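Local coordinates for protein beta-glucosidase (Chaetomella raphigera, PDB 6JXG) that probably hydrolyses terminal, non-reducing beta-D-glucosyl residues, releasing beta-D-glucose in the breakdown of cellulose, at residues 81-84 / 85-88; 132-135 / 136-140; 207-211 / 212-216; 216-219 / 220-224; 448-451 / 452-456. All coordinates share one frame; numbering follows the deposited sequence.

The five contacts are all local and illustrate how side chains shape helix starts, middles and ends. Contacts 1 and 2, with centres about 10 Å apart, touch: Ile84, Ile87 and Tyr88 pack on Ala137 and Asn140 of the next helix. Contacts 3 and 4, about 11 Å between centres, share Thr216 and follow helix 214-222 from entry to exit; the Phe214 side chain of contact 3 lies about 4 Å from a protein-linked NAG. Contact 5 stands apart in the C-terminal domain, its centre about 28 Å from that of contact 2, yet Asp453 and Arg454 bond to loops of the N-terminal domain; family 3 enzymes usually hold their active site between these two domains.

Contact 1 (81-84 / 85-88); sequences TWDI and SLIY
Leu86 lays its CG and CD1 against the carboxylate of Asp83, the two side chains crossing obliquely with OD2 3.6 Å from CD1. The other oxygen turns to the backbone. With chi1 at -174°, the Asp83 carboxylate swings away from its own N and back over the first turn of helix 84-100, where OD1 takes weak bonds from two amides: Ser85 N at 3.1 Å and Leu86 N at 3.4 Å. This is an N-cap, and the main chain adds to it, since Asp83 O accepts a well-directed bond from Ile87 N at 3.1 Å and a weak one from Leu86 N. Ile87 also brings its CG1 to 3.2 Å from the same Asp83 O, so that oxygen meets an apolar branch as well as amides. Just upstream, Thr81 OG1 accepts from Asp83 N at 3.0 Å, forming an ST turn that helps to set the capping residue; the same hydroxyl is also bonded to Thr78 O in the preceding helix. Trp82, with positive phi, turns its ring the other way, onto Phe573 and Phe653. The chemistry is that of a helix start: a carboxylate that divides its oxygens between amide hydrogens and a leucine flank, and whose negative charge, placed at the positive end of the helix dipole, would probably be stabilised there.

Contact 2 (132-135 / 136-140); sequences YLNG and LAMSN
Between Tyr132 and Asn140 the chain is regular alpha-helix, with four consecutive i to i+4 bonds joining the two halves, from Leu136 N to Tyr132 O (3.0 Å) through Ser139 N to Gly135 O. One turn apart on the same flank, Tyr132 and Leu136 run side by side. The leucine sets its CD2 methyl over one face of the phenol ring, 3.9 Å from the centroid and displaced toward the rim, where CZ is the nearest carbon at 3.7 Å: a CH-pi contact. The ring is offered to the leucine because Tyr132 has chi1 at -177°, which sends it alongside the next turn. Asn134 and Met138 also lie side by side; OD1 is 3.5 Å from CG, and the methionine chain, bent at both chi2 and chi3, then carries its sulfur onward. Asn134 ND2 is bonded to Ser128 O, but its buried OD1 has no hydrogen-bonding partner in the model. Further on, Leu136 O is gripped twice, by Asn140 N and by Asn140 ND2 at 3.0 Å, the two donors arriving from opposite faces of the carbonyl plane. The helix is enclosed on several sides: Phe653 of strand 649-658 meets Tyr132, Leu133 and Leu136, helix 84-100 packs on Ala137 and Asn140, and Pro185 and Ala189 of helix 184-191 receive Met138.

Contact 3 (207-211 / 212-216); sequences TYACE and NNFLT
Two first torsions set the entry to helix 214-222: chi1 of -167° swings the Asn212 amide away from its own N, so that it lies between Thr207 and the first helical turn, while 82° in Phe214 folds the ring back toward Ala209. The Asn212 amide thereby works at both ends. OD1 accepts from Phe214 N at 2.9 Å in a nearly straight bond that caps the turn, and ND2 gives a weak bond to Thr207 O at 3.4 Å. With an alanine here, the amide of Phe214 would probably be left without its capping acceptor and Thr207 O without this donor, freeing the strand-to-helix link to shift. The main chain of Asn212 adds a bond from its N to Ala209 O at 3.3 Å, the donor standing well above the carbonyl plane. That oxygen is a busy place: Ala209 O lies at the edge of the Phe214 ring, near its plane and 3.7 Å from CE2, and Leu215 CG comes equally close. Asn212 ND2 meanwhile stands over one face of the ring, toward the rim. Around this joint, Cys210 ties the short 3-10 segment to strand 196-199 through its disulfide with Cys199, Leu215 packs on Val229 of strand 228-231, Phe214 meets Phe157 and Phe204 beside a protein-linked NAG, and Asn212 touches Phe204 of strand 203-204.

Contact 4 (216-219 / 220-224); sequences TTIL and KGELD
Ile218 and Glu222 run side by side in a wide, pi-type turn that closes helix 214-222. Here the backbone bonds reach from residue i+5 back to residue i: Glu222 N donates to Thr217 O at 3.0 Å, and Leu223 N to Ile218 O at 2.9 Å. One side of the turn is buried and closely packed. Leu223 lays its CB against the carbonyl oxygen Leu219 O, at 3.4 Å, and both Leu219 and Leu223 press on Ile190 of helix 184-191, while Leu183 touches Ile218 and Leu223. The other side is looser. Thr217 and Gly221 are exposed there, and the glycine is well suited to its place, for a CB on it would run into Thr217 O; its CA instead makes a CA-H...O contact with that oxygen. Lys220 sets its CB against Thr216 O, and its extended chain leads away to a salt bridge with Asp248 and a bond to Gly246 O. Glu222 stands at the boundary between the two sides, with its chain stretched along the isoleucine and OE2 bonded to His179. A lysine in its place would probably leave His179 NE2 without its partner, with a positive charge beside it, and take the carboxylate from beside the isoleucine methyl. Past the turn, Asp224 leaves the helix with positive phi. At the boundary itself, Ile218 CD1 sits over the face of the Glu222 carboxylate, 3.6 Å from CD and 3.7 Å from OE1.

Contact 5 (448-451 / 452-456); sequences DGQL and GDRNS
Gln450 and Asn455 stack amide on amide: their planes are only 9° apart, although the two side chains cross at about a right angle, and Gln450 CD lies 3.5 Å from Asn455 CG. The backbone helps to hold the stack. Gln450 OE1 accepts from Asn455 N at 2.9 Å, the donor tilted 24° from the carbonyl plane, so the asparagine backbone is bound to the very amide that its side chain covers; a water lies 2.7 Å from OE1 and is also hydrogen-bonded to Ser456 OG. At the other end, NE2 donates to Asp448 O at 3.1 Å, with the acceptor close to the plane of the glutamine amide. Bonds at both ends thus fix the rotation of this group. Asn455 takes its covering place through chi1 of 72°, which lodges CG between N and the carbonyl carbon. Nearer the backbone, Asp453 O approaches Gln450 CB, and Asp453 N bonds to Leu451 O at 3.0 Å around Gly452, whose positive phi suits glycine. Asp453 and Arg454 lead away from the pair into buried surroundings: the carboxylate is bonded to Gly121 N, Glu163 N and Thr164 OG1, the guanidinium to Pro118 O and Pro486 O. Strands 446-447 and 450-451 form a short beta-hairpin, and at its end the chain bends through an inverse gamma turn centred on Leu451 and a gamma turn at Gly452, a C-terminal-domain loop clasped by its own glutamine.

Contact 1 (81-84 / 85-88)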
loop_
_atom_site.group_PDB
_atom_site.type_symbol
_atom_site.label_atom_id
_atom_site.label_comp_id
_atom_site.label_asym_id
_atom_site.label_seq_id
_atom_site.Cartn_x
_atom_site.Cartn_y
_atom_site.Cartn_z
ATOM N N THR A 81 8.804 4.740 3.625
ATOM C CA THR A 81 10.096 5.244 3.176
ATOM C C THR A 81 10.035 6.582 2.571
ATOM O O THR A 81 11.083 7.222 2.480
ATOM C CB THR A 81 10.724 4.345 2.078
ATOM O OG1 THR A 81 9.957 4.516 0.855
ATOM C CG2 THR A 81 10.757 2.910 2.577
ATOM N N TRP A 82 8.841 6.966 2.078
ATOM C CA TRP A 82 8.598 8.193 1.340
ATOM C C TRP A 82 9.651 8.375 0.201
ATOM O O TRP A 82 10.073 9.500 -0.100
ATOM C CB TRP A 82 8.624 9.422 2.249
ATOM C CG TRP A 82 7.541 9.482 3.227
ATOM C CD1 TRP A 82 7.351 8.633 4.287
ATOM C CD2 TRP A 82 6.510 10.490 3.334
ATOM N NE1 TRP A 82 6.213 9.000 4.996
ATOM C CE2 TRP A 82 5.680 10.132 4.447
ATOM C CE3 TRP A 82 6.186 11.633 2.600
ATOM C CZ2 TRP A 82 4.578 10.880 4.838
ATOM C CZ3 TRP A 82 5.087 12.396 3.014
ATOM C CH2 TRP A 82 4.304 12.001 4.124
ATOM N N ASP A 83 10.117 7.238 -0.343
ATOM C CA ASP A 83 11.278 7.226 -1.290
ATOM C C ASP A 83 10.830 6.657 -2.640
ATOM O O ASP A 83 10.734 5.474 -2.775
ATOM C CB ASP A 83 12.446 6.462 -0.673
ATOM C CG ASP A 83 13.699 6.546 -1.541
ATOM O OD1 ASP A 83 13.533 6.865 -2.739
ATOM O OD2 ASP A 83 14.783 6.396 -0.983
ATOM N N ILE A 84 10.452 7.517 -3.600
ATOM C CA ILE A 84 9.927 6.988 -4.854
ATOM C C ILE A 84 10.848 6.041 -5.618
ATOM O O ILE A 84 10.374 5.219 -6.390
ATOM C CB ILE A 84 9.436 8.100 -5.817
ATOM C CG1 ILE A 84 10.556 9.062 -6.176
ATOM C CG2 ILE A 84 8.201 8.708 -5.228
ATOM C CD1 ILE A 84 10.188 10.230 -7.082
ATOM N N SER A 85 12.151 6.190 -5.404
ATOM C CA SER A 85 13.131 5.331 -6.012
ATOM C C SER A 85 13.051 3.930 -5.456
ATOM O O SER A 85 13.085 2.961 -6.218
ATOM C CB SER A 85 14.510 5.881 -5.841
ATOM O OG SER A 85 15.395 5.074 -6.631
ATOM N N LEU A 86 12.861 3.792 -4.138
ATOM C CA LEU A 86 12.725 2.457 -3.561
ATOM C C LEU A 86 11.393 1.858 -3.953
ATOM O O LEU A 86 11.300 0.650 -4.135
ATOM C CB LEU A 86 12.847 2.521 -2.034
ATOM C CG LEU A 86 14.252 2.812 -1.562
ATOM C CD1 LEU A 86 14.253 2.909 -0.051
ATOM C CD2 LEU A 86 15.257 1.757 -2.075
ATOM N N ILE A 87 10.328 2.709 -4.016
ATOM C CA ILE A 87 9.025 2.240 -4.340
ATOM C C ILE A 87 9.076 1.649 -5.761
ATOM O O ILE A 87 8.555 0.535 -6.001
ATOM C CB ILE A 87 7.993 3.379 -4.293
ATOM C CG1 ILE A 87 7.924 3.920 -2.877
ATOM C CG2 ILE A 87 6.641 2.820 -4.741
ATOM C CD1 ILE A 87 7.051 5.139 -2.601
ATOM N N TYR A 88 9.711 2.392 -6.682
ATOM C CA TYR A 88 9.787 1.925 -8.054
ATOM C C TYR A 88 10.564 0.625 -8.100
ATOM O O TYR A 88 10.094 -0.325 -8.701
ATOM C CB TYR A 88 10.488 2.966 -8.948
ATOM C CG TYR A 88 10.806 2.404 -10.279
ATOM C CD1 TYR A 88 9.849 2.385 -11.286
ATOM C CD2 TYR A 88 12.086 1.816 -10.545
ATOM C CE1 TYR A 88 10.125 1.843 -12.562
ATOM C CE2 TYR A 88 12.345 1.281 -11.819
ATOM C CZ TYR A 88 11.349 1.289 -12.797
ATOM O OH TYR A 88 11.578 0.722 -14.041
#

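Contact 2 (132-135 / 136-140)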
loop_
_atom_site.group_PDB
_atom_site.type_symbol
_atom_site.label_atom_id
_atom_site.label_comp_id
_atom_site.label_asym_id
_atom_site.label_seq_id
_atom_site.Cartn_x
_atom_site.Cartn_y
_atom_site.Cartn_z
ATOM N N TYR A 132 -2.375 11.610 -1.833
ATOM C CA TYR A 132 -1.254 12.033 -2.665
ATOM C C TYR A 132 -0.109 11.010 -2.545
ATOM O O TYR A 132 0.478 10.558 -3.574
ATOM C CB TYR A 132 -0.773 13.440 -2.255
ATOM C CG TYR A 132 0.324 13.932 -3.123
ATOM C CD1 TYR A 132 0.050 14.534 -4.331
ATOM C CD2 TYR A 132 1.650 13.736 -2.787
ATOM C CE1 TYR A 132 1.100 15.003 -5.158
ATOM C CE2 TYR A 132 2.654 14.125 -3.609
ATOM C CZ TYR A 132 2.385 14.771 -4.795
ATOM O OH TYR A 132 3.509 15.174 -5.579
ATOM N N LEU A 133 0.276 10.711 -1.301
ATOM C CA LEU A 133 1.322 9.704 -1.057
ATOM C C LEU A 133 0.947 8.383 -1.671
ATOM O O LEU A 133 1.766 7.674 -2.319
ATOM C CB LEU A 133 1.579 9.519 0.439
ATOM C CG LEU A 133 2.615 8.476 0.904
ATOM C CD1 LEU A 133 3.949 8.814 0.305
ATOM C CD2 LEU A 133 2.696 8.462 2.407
ATOM N N ASN A 134 -0.289 7.984 -1.392
ATOM C CA ASN A 134 -0.841 6.742 -1.936
ATOM C C ASN A 134 -0.725 6.673 -3.468
ATOM O O ASN A 134 -0.129 5.739 -4.049
ATOM C CB ASN A 134 -2.273 6.582 -1.446
ATOM C CG ASN A 134 -2.828 5.186 -1.631
ATOM O OD1 ASN A 134 -2.768 4.619 -2.717
ATOM N ND2 ASN A 134 -3.339 4.605 -0.537
ATOM N N GLY A 135 -1.210 7.705 -4.124
ATOM C CA GLY A 135 -1.068 7.858 -5.582
ATOM C C GLY A 135 0.355 7.806 -6.137
ATOM O O GLY A 135 0.552 7.039 -7.043
ATOM N N LEU A 136 1.331 8.505 -5.544
ATOM C CA LEU A 136 2.737 8.392 -5.953
ATOM C C LEU A 136 3.295 6.957 -5.741
ATOM O O LEU A 136 4.055 6.447 -6.576
ATOM C CB LEU A 136 3.649 9.426 -5.261
ATOM C CG LEU A 136 3.886 10.743 -6.050
ATOM C CD1 LEU A 136 4.609 10.612 -7.395
ATOM C CD2 LEU A 136 2.582 11.422 -6.277
ATOM N N ALA A 137 2.904 6.324 -4.651
ATOM C CA ALA A 137 3.301 4.950 -4.425
ATOM C C ALA A 137 2.691 3.992 -5.483
ATOM O O ALA A 137 3.410 3.137 -6.008
ATOM C CB ALA A 137 2.990 4.500 -3.018
ATOM N N MET A 138 1.420 4.176 -5.799
ATOM C CA MET A 138 0.708 3.417 -6.803
ATOM C C MET A 138 1.400 3.548 -8.159
ATOM O O MET A 138 1.718 2.518 -8.771
ATOM C CB MET A 138 -0.779 3.815 -6.943
ATOM C CG MET A 138 -1.724 3.400 -5.829
ATOM S SD MET A 138 -1.921 1.682 -5.568
ATOM C CE MET A 138 -2.697 1.204 -7.113
ATOM N N SER A 139 1.689 4.793 -8.584
ATOM C CA SER A 139 2.227 5.016 -9.921
ATOM C C SER A 139 3.652 4.505 -10.021
ATOM O O SER A 139 4.001 3.799 -10.999
ATOM C CB SER A 139 2.133 6.503 -10.331
ATOM O OG SER A 139 2.880 7.291 -9.452
ATOM N N ASN A 140 4.444 4.664 -8.968
ATOM C CA ASN A 140 5.805 4.169 -9.060
ATOM C C ASN A 140 5.836 2.634 -8.988
ATOM O O ASN A 140 6.662 2.022 -9.629
ATOM C CB ASN A 140 6.713 4.778 -7.974
ATOM C CG ASN A 140 7.242 6.111 -8.375
ATOM O OD1 ASN A 140 8.188 6.209 -9.164
ATOM N ND2 ASN A 140 6.625 7.160 -7.855
#

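Contact 3 (207-211 / 212-216)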
loop_
_atom_site.group_PDB
_atom_site.type_symbol
_atom_site.label_atom_id
_atom_site.label_comp_id
_atom_site.label_asym_id
_atom_site.label_seq_id
_atom_site.Cartn_x
_atom_site.Cartn_y
_atom_site.Cartn_z
ATOM N N THR A 207 -25.236 -1.142 -4.366
ATOM C CA THR A 207 -25.063 -2.163 -5.399
ATOM C C THR A 207 -23.620 -2.717 -5.372
ATOM O O THR A 207 -22.620 -1.942 -5.394
ATOM C CB THR A 207 -25.357 -1.559 -6.798
ATOM O OG1 THR A 207 -26.721 -1.152 -6.852
ATOM C CG2 THR A 207 -25.074 -2.557 -7.905
ATOM N N TYR A 208 -23.493 -4.035 -5.341
ATOM C CA TYR A 208 -22.155 -4.708 -5.354
ATOM C C TYR A 208 -21.260 -4.059 -6.404
ATOM O O TYR A 208 -21.689 -3.833 -7.562
ATOM C CB TYR A 208 -22.322 -6.202 -5.655
ATOM C CG TYR A 208 -22.745 -6.990 -4.455
ATOM C CD1 TYR A 208 -23.986 -7.624 -4.385
ATOM C CD2 TYR A 208 -21.913 -7.006 -3.335
ATOM C CE1 TYR A 208 -24.338 -8.323 -3.219
ATOM C CE2 TYR A 208 -22.259 -7.677 -2.181
ATOM C CZ TYR A 208 -23.482 -8.309 -2.115
ATOM O OH TYR A 208 -23.758 -9.012 -0.945
ATOM N N ALA A 209 -20.018 -3.785 -6.020
ATOM C CA ALA A 209 -19.059 -3.110 -6.883
ATOM C C ALA A 209 -18.907 -3.774 -8.255
ATOM O O ALA A 209 -18.887 -3.093 -9.288
ATOM C CB ALA A 209 -17.726 -2.993 -6.170
ATOM N N CYS A 210 -18.882 -5.106 -8.300
ATOM C CA CYS A 210 -18.724 -5.836 -9.585
ATOM C C CYS A 210 -20.024 -5.908 -10.417
ATOM O O CYS A 210 -20.028 -6.420 -11.578
ATOM C CB CYS A 210 -18.117 -7.221 -9.307
ATOM S SG CYS A 210 -16.376 -7.064 -8.659
ATOM N N GLU A 211 -21.093 -5.327 -9.881
ATOM C CA GLU A 211 -22.420 -5.227 -10.522
ATOM C C GLU A 211 -22.853 -3.820 -10.724
ATOM O O GLU A 211 -23.958 -3.540 -11.110
ATOM C CB GLU A 211 -23.411 -5.865 -9.613
ATOM C CG GLU A 211 -23.146 -7.306 -9.240
ATOM C CD GLU A 211 -23.552 -8.349 -10.303
ATOM O OE1 GLU A 211 -24.608 -8.196 -11.014
ATOM O OE2 GLU A 211 -22.818 -9.351 -10.458
ATOM N N ASN A 212 -21.953 -2.883 -10.457
ATOM C CA ASN A 212 -22.258 -1.457 -10.380
ATOM C C ASN A 212 -21.778 -0.759 -11.608
ATOM O O ASN A 212 -20.579 -0.780 -11.947
ATOM C CB ASN A 212 -21.537 -0.846 -9.125
ATOM C CG ASN A 212 -22.034 0.520 -8.782
ATOM O OD1 ASN A 212 -22.117 1.436 -9.664
ATOM N ND2 ASN A 212 -22.457 0.677 -7.542
ATOM N N ASN A 213 -22.692 -0.022 -12.253
ATOM C CA ASN A 213 -22.361 0.634 -13.489
ATOM C C ASN A 213 -21.239 1.659 -13.358
ATOM O O ASN A 213 -20.782 2.128 -14.360
ATOM C CB ASN A 213 -23.583 1.361 -14.098
ATOM C CG ASN A 213 -24.625 0.396 -14.662
ATOM O OD1 ASN A 213 -24.481 -0.814 -14.703
ATOM N ND2 ASN A 213 -25.717 0.959 -15.070
ATOM N N PHE A 214 -20.830 2.032 -12.149
ATOM C CA PHE A 214 -19.640 2.890 -11.999
ATOM C C PHE A 214 -18.332 2.384 -12.565
ATOM O O PHE A 214 -17.394 3.152 -12.798
ATOM C CB PHE A 214 -19.525 3.448 -10.602
ATOM C CG PHE A 214 -18.915 2.573 -9.542
ATOM C CD1 PHE A 214 -18.519 3.196 -8.357
ATOM C CD2 PHE A 214 -18.803 1.204 -9.637
ATOM C CE1 PHE A 214 -18.035 2.445 -7.268
ATOM C CE2 PHE A 214 -18.308 0.457 -8.563
ATOM C CZ PHE A 214 -17.899 1.067 -7.384
ATOM N N LEU A 215 -18.270 1.088 -12.809
ATOM C CA LEU A 215 -17.136 0.540 -13.559
ATOM C C LEU A 215 -17.080 1.149 -14.923
ATOM O O LEU A 215 -15.962 1.464 -15.440
ATOM C CB LEU A 215 -17.246 -0.961 -13.656
ATOM C CG LEU A 215 -17.329 -1.809 -12.406
ATOM C CD1 LEU A 215 -17.340 -3.331 -12.726
ATOM C CD2 LEU A 215 -16.209 -1.468 -11.446
ATOM N N THR A 216 -18.249 1.381 -15.527
ATOM C CA THR A 216 -18.282 2.001 -16.834
ATOM C C THR A 216 -18.220 3.531 -16.748
ATOM O O THR A 216 -17.486 4.160 -17.501
ATOM C CB THR A 216 -19.545 1.542 -17.534
ATOM O OG1 THR A 216 -19.380 0.160 -17.817
ATOM C CG2 THR A 216 -19.853 2.314 -18.849
#

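Contact 4 (216-219 / 220-224)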
loop_
_atom_site.group_PDB
_atom_site.type_symbol
_atom_site.label_atom_id
_atom_site.label_comp_id
_atom_site.label_asym_id
_atom_site.label_seq_id
_atom_site.Cartn_x
_atom_site.Cartn_y
_atom_site.Cartn_z
ATOM N N THR A 216 -18.249 1.381 -15.527
ATOM C CA THR A 216 -18.282 2.001 -16.834
ATOM C C THR A 216 -18.220 3.531 -16.748
ATOM O O THR A 216 -17.486 4.160 -17.501
ATOM C CB THR A 216 -19.545 1.542 -17.534
ATOM O OG1 THR A 216 -19.380 0.160 -17.817
ATOM C CG2 THR A 216 -19.853 2.314 -18.849
ATOM N N THR A 217 -19.033 4.134 -15.853
ATOM C CA THR A 217 -19.160 5.622 -15.843
ATOM C C THR A 217 -17.959 6.327 -15.207
ATOM O O THR A 217 -17.520 7.382 -15.670
ATOM C CB THR A 217 -20.456 6.060 -15.158
ATOM O OG1 THR A 217 -20.467 5.613 -13.799
ATOM C CG2 THR A 217 -21.648 5.463 -15.901
ATOM N N ILE A 218 -17.369 5.732 -14.161
ATOM C CA ILE A 218 -16.214 6.356 -13.514
ATOM C C ILE A 218 -14.894 5.842 -14.099
ATOM O O ILE A 218 -14.119 6.611 -14.656
ATOM C CB ILE A 218 -16.214 6.134 -12.009
ATOM C CG1 ILE A 218 -17.535 6.627 -11.359
ATOM C CG2 ILE A 218 -14.968 6.756 -11.396
ATOM C CD1 ILE A 218 -17.896 8.067 -11.700
ATOM N N LEU A 219 -14.617 4.530 -13.979
ATOM C CA LEU A 219 -13.318 4.019 -14.440
ATOM C C LEU A 219 -13.158 4.233 -15.965
ATOM O O LEU A 219 -12.158 4.849 -16.422
ATOM C CB LEU A 219 -13.197 2.527 -14.129
ATOM C CG LEU A 219 -12.618 2.068 -12.769
ATOM C CD1 LEU A 219 -12.132 3.079 -11.781
ATOM C CD2 LEU A 219 -13.052 0.670 -12.283
ATOM N N LYS A 220 -14.092 3.682 -16.733
ATOM C CA LYS A 220 -13.946 3.718 -18.188
ATOM C C LYS A 220 -14.389 5.022 -18.846
ATOM O O LYS A 220 -13.939 5.306 -19.975
ATOM C CB LYS A 220 -14.682 2.532 -18.799
ATOM C CG LYS A 220 -14.166 1.197 -18.238
ATOM C CD LYS A 220 -14.881 -0.027 -18.728
ATOM C CE LYS A 220 -14.123 -1.300 -18.370
ATOM N NZ LYS A 220 -14.879 -2.472 -18.818
ATOM N N GLY A 221 -15.269 5.774 -18.173
ATOM C CA GLY A 221 -15.799 7.072 -18.707
ATOM C C GLY A 221 -14.945 8.248 -18.220
ATOM O O GLY A 221 -14.076 8.731 -18.951
ATOM N N GLU A 222 -15.151 8.639 -16.964
ATOM C CA GLU A 222 -14.493 9.783 -16.395
ATOM C C GLU A 222 -12.985 9.645 -16.514
ATOM O O GLU A 222 -12.344 10.564 -16.860
ATOM C CB GLU A 222 -14.831 10.042 -14.919
ATOM C CG GLU A 222 -16.230 10.373 -14.582
ATOM C CD GLU A 222 -16.405 11.049 -13.183
ATOM O OE1 GLU A 222 -17.543 11.492 -12.958
ATOM O OE2 GLU A 222 -15.460 11.111 -12.385
ATOM N N LEU A 223 -12.469 8.484 -16.171
ATOM C CA LEU A 223 -11.061 8.260 -16.118
ATOM C C LEU A 223 -10.481 7.592 -17.426
ATOM O O LEU A 223 -9.270 7.420 -17.523
ATOM C CB LEU A 223 -10.701 7.522 -14.834
ATOM C CG LEU A 223 -11.077 8.232 -13.504
ATOM C CD1 LEU A 223 -10.709 7.374 -12.340
ATOM C CD2 LEU A 223 -10.336 9.570 -13.442
ATOM N N ASP A 224 -11.348 7.259 -18.407
ATOM C CA ASP A 224 -10.909 6.776 -19.696
ATOM C C ASP A 224 -9.941 5.603 -19.612
ATOM O O ASP A 224 -8.997 5.490 -20.407
ATOM C CB ASP A 224 -10.307 7.937 -20.454
ATOM C CG ASP A 224 -10.308 7.731 -21.967
ATOM O OD1 ASP A 224 -9.383 8.282 -22.591
ATOM O OD2 ASP A 224 -11.138 6.961 -22.471
#

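Contact 5 (448-451 / 452-456)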
loop_
_atom_site.group_PDB
_atom_site.type_symbol
_atom_site.label_atom_id
_atom_site.label_comp_id
_atom_site.label_asym_id
_atom_site.label_seq_id
_atom_site.Cartn_x
_atom_site.Cartn_y
_atom_site.Cartn_z
ATOM N N ASP A 448 -6.624 -14.550 17.273
ATOM C CA ASP A 448 -6.926 -13.927 18.596
ATOM C C ASP A 448 -8.303 -13.314 18.630
ATOM O O ASP A 448 -8.522 -12.201 19.114
ATOM C CB ASP A 448 -5.819 -12.926 19.033
ATOM C CG ASP A 448 -4.559 -13.620 19.370
ATOM O OD1 ASP A 448 -4.614 -14.864 19.335
ATOM O OD2 ASP A 448 -3.484 -13.014 19.600
ATOM N N GLY A 449 -9.283 -14.045 18.110
ATOM C CA GLY A 449 -10.669 -13.556 18.118
ATOM C C GLY A 449 -11.011 -12.414 17.162
ATOM O O GLY A 449 -12.095 -11.804 17.264
ATOM N N GLN A 450 -10.133 -12.126 16.198
ATOM C CA GLN A 450 -10.303 -10.937 15.309
ATOM C C GLN A 450 -10.321 -11.452 13.864
ATOM O O GLN A 450 -9.329 -11.978 13.375
ATOM C CB GLN A 450 -9.160 -9.954 15.551
ATOM C CG GLN A 450 -9.281 -9.356 16.938
ATOM C CD GLN A 450 -8.021 -8.715 17.475
ATOM O OE1 GLN A 450 -7.746 -7.535 17.233
ATOM N NE2 GLN A 450 -7.289 -9.462 18.249
ATOM N N LEU A 451 -11.496 -11.361 13.262
ATOM C CA LEU A 451 -11.770 -11.784 11.900
ATOM C C LEU A 451 -11.322 -10.607 10.988
ATOM O O LEU A 451 -12.116 -9.718 10.680
ATOM C CB LEU A 451 -13.238 -11.974 11.747
ATOM C CG LEU A 451 -13.754 -12.993 10.689
ATOM C CD1 LEU A 451 -15.122 -12.719 10.215
ATOM C CD2 LEU A 451 -12.799 -13.472 9.621
ATOM N N GLY A 452 -10.056 -10.648 10.592
ATOM C CA GLY A 452 -9.429 -9.601 9.776
ATOM C C GLY A 452 -9.106 -8.294 10.484
ATOM O O GLY A 452 -7.956 -7.965 10.698
ATOM N N ASP A 453 -10.147 -7.502 10.733
ATOM C CA ASP A 453 -10.026 -6.225 11.422
ATOM C C ASP A 453 -9.597 -6.388 12.869
ATOM O O ASP A 453 -9.995 -7.344 13.521
ATOM C CB ASP A 453 -11.398 -5.506 11.446
ATOM C CG ASP A 453 -11.924 -5.124 10.073
ATOM O OD1 ASP A 453 -11.107 -4.825 9.145
ATOM O OD2 ASP A 453 -13.185 -5.062 9.936
ATOM N N ARG A 454 -8.814 -5.430 13.362
ATOM C CA ARG A 454 -8.413 -5.335 14.723
ATOM C C ARG A 454 -9.534 -4.809 15.611
ATOM O O ARG A 454 -10.318 -3.943 15.228
ATOM C CB ARG A 454 -7.201 -4.401 14.916
ATOM C CG ARG A 454 -5.966 -4.880 14.187
ATOM C CD ARG A 454 -4.790 -4.010 14.461
ATOM N NE ARG A 454 -4.737 -2.740 13.803
ATOM C CZ ARG A 454 -4.044 -1.702 14.269
ATOM N NH1 ARG A 454 -3.453 -1.707 15.469
ATOM N NH2 ARG A 454 -3.964 -0.608 13.560
ATOM N N ASN A 455 -9.586 -5.350 16.804
ATOM C CA ASN A 455 -10.662 -5.019 17.705
ATOM C C ASN A 455 -10.259 -3.864 18.625
ATOM O O ASN A 455 -11.037 -3.395 19.434
ATOM C CB ASN A 455 -11.200 -6.273 18.386
ATOM C CG ASN A 455 -10.271 -6.864 19.430
ATOM O OD1 ASN A 455 -10.525 -7.995 19.938
ATOM N ND2 ASN A 455 -9.253 -6.157 19.801
ATOM N N SER A 456 -9.031 -3.364 18.492
ATOM C CA SER A 456 -8.544 -2.256 19.326
ATOM C C SER A 456 -7.330 -1.721 18.630
ATOM O O SER A 456 -6.899 -2.310 17.643
ATOM C CB SER A 456 -8.117 -2.688 20.715
ATOM O OG SER A 456 -6.917 -3.439 20.608
HETATM O O HOH W 1 -6.322 -5.571 18.382
#